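Local atomic coordinates of nicotinate-nucleotide diphosphorylase (Carboxylating) (Streptococcus pyogenes GA06023, PDB entry 5HUO), a protein that catalyses the conversion of quinolinate and 5-phospho-alpha-D-ribose 1-diphosphate to nicotinate mononucleotide, carbon dioxide and diphosphate, a step of NAD(+) biosynthesis. Residues Met250-Ile255 / Arg283-Asp288. Numbering follows the deposited sequence.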
# COMPACT_ATOMS: atom_id res chain seq x y z
N MET A 250 24.22 -25.92 -27.03
CA MET A 250 24.63 -27.03 -27.91
C MET A 250 25.45 -26.50 -29.09
O MET A 250 25.26 -25.37 -29.52
CB MET A 250 23.39 -27.86 -28.40
CG MET A 250 22.74 -28.77 -27.33
SD MET A 250 21.42 -29.92 -27.84
CE MET A 250 21.51 -29.90 -29.63
N SER A 251 26.33 -27.34 -29.60
CA SER A 251 27.09 -27.05 -30.83
C SER A 251 26.19 -27.04 -32.05
O SER A 251 25.17 -27.72 -32.08
CB SER A 251 28.16 -28.11 -31.11
OG SER A 251 27.58 -29.36 -31.47
N LEU A 252 26.62 -26.32 -33.08
CA LEU A 252 25.92 -26.27 -34.39
C LEU A 252 25.67 -27.64 -35.02
O LEU A 252 24.60 -27.90 -35.56
CB LEU A 252 26.71 -25.45 -35.39
CG LEU A 252 26.91 -23.97 -35.12
CD1 LEU A 252 27.77 -23.38 -36.21
CD2 LEU A 252 25.56 -23.24 -35.03
N GLU A 253 26.67 -28.51 -34.92
CA GLU A 253 26.52 -29.90 -35.41
C GLU A 253 25.39 -30.58 -34.62
O GLU A 253 24.44 -31.11 -35.20
CB GLU A 253 27.82 -30.72 -35.30
N GLN A 254 25.48 -30.51 -33.29
CA GLN A 254 24.45 -31.07 -32.40
C GLN A 254 23.05 -30.48 -32.76
O GLN A 254 22.06 -31.20 -33.01
CB GLN A 254 24.84 -30.84 -30.93
N ILE A 255 23.00 -29.15 -32.83
CA ILE A 255 21.76 -28.43 -33.14
C ILE A 255 21.13 -28.96 -34.43
O ILE A 255 19.94 -29.27 -34.46
CB ILE A 255 21.98 -26.90 -33.26
CG1 ILE A 255 22.30 -26.32 -31.88
CG2 ILE A 255 20.75 -26.22 -33.84
CD1 ILE A 255 22.72 -24.87 -31.89
N ARG A 283 22.37 -18.15 -37.81
CA ARG A 283 21.81 -17.72 -39.10
C ARG A 283 21.49 -18.91 -40.01
O ARG A 283 22.29 -19.83 -40.18
CB ARG A 283 22.73 -16.78 -39.82
CG ARG A 283 22.04 -16.11 -41.00
CD ARG A 283 22.98 -15.13 -41.65
NE ARG A 283 23.23 -13.95 -40.83
CZ ARG A 283 24.38 -13.30 -40.73
NH1 ARG A 283 25.45 -13.69 -41.39
NH2 ARG A 283 24.47 -12.23 -39.96
N GLY A 284 20.28 -18.90 -40.54
CA GLY A 284 19.85 -19.93 -41.49
C GLY A 284 19.41 -21.30 -40.96
O GLY A 284 18.98 -22.12 -41.75
N LEU A 285 19.50 -21.54 -39.65
CA LEU A 285 18.97 -22.81 -39.09
C LEU A 285 17.45 -22.82 -39.04
O LEU A 285 16.81 -21.80 -39.02
CB LEU A 285 19.50 -23.12 -37.69
CG LEU A 285 21.01 -22.96 -37.55
CD1 LEU A 285 21.51 -23.31 -36.16
CD2 LEU A 285 21.74 -23.79 -38.62
N ALA A 286 16.90 -24.02 -39.03
CA ALA A 286 15.46 -24.20 -38.98
C ALA A 286 15.08 -24.39 -37.51
O ALA A 286 14.56 -25.42 -37.09
CB ALA A 286 15.02 -25.39 -39.83
N ILE A 287 15.36 -23.37 -36.73
CA ILE A 287 14.87 -23.28 -35.37
C ILE A 287 13.91 -22.14 -35.38
O ILE A 287 13.96 -21.29 -36.25
CB ILE A 287 15.98 -23.03 -34.34
CG1 ILE A 287 16.67 -21.68 -34.58
CG2 ILE A 287 17.01 -24.13 -34.43
CD1 ILE A 287 17.65 -21.33 -33.48
N ASP A 288 13.06 -22.12 -34.37
CA ASP A 288 12.03 -21.08 -34.28
C ASP A 288 12.51 -19.78 -33.63
O ASP A 288 12.16 -18.69 -34.08
CB ASP A 288 10.81 -21.61 -33.58
CG ASP A 288 10.22 -22.82 -34.31
OD1 ASP A 288 9.55 -22.60 -35.34
OD2 ASP A 288 10.42 -23.96 -33.83
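Ile-255 and Leu-285 form the middle of a small apolar contact in the open alpha/beta-barrel domain characteristic of quinolinate phosphoribosyltransferases, where the first turn of helix 252-262 packs against the loop leading into strand 289-291. Their side chains cross at about a right angle, and CG2 of Ile-255 lies 3.8 Å from CD1 of Leu-285. In Ile-255 the CG2 branch is the one that reaches the loop: it stands opposite the backbone N across the first torsion, while CG1 (chi1 -69°) lies beside that N. Leu-285 points its CB at the helix and meets Ile-255 and Leu-252 through one methyl, CD1, which lies 4.2 Å from CD2 of Leu-252. Leu-252 thereby adds a looser contact at the more exposed margin. On the buried side, CG2 of Ile-255 is 4.3 Å from CG2 of Ile-287, so the two beta-branched residues meet through their short branches. Ile-255 and Ile-287 both also pack on Cys-270 of the neighbouring strand 267-271, joining helix and loop over the sheet. Between Leu-285 and Ile-287, Ala-286 centres an inverse gamma turn, and its methyl rests on Ile-259 one helical turn beyond Ile-255. Beyond the turn, Asp-288 ties the loop to strand 267-271 through a salt bridge to Arg-267 and a hydrogen bond to Ile-268 N. The helix start is fixed by its N-cap, Ser-251, whose chi1 of 69° brings OG to accept from Gln-254 N at 3.0 Å, with an N-H...O angle of 160°.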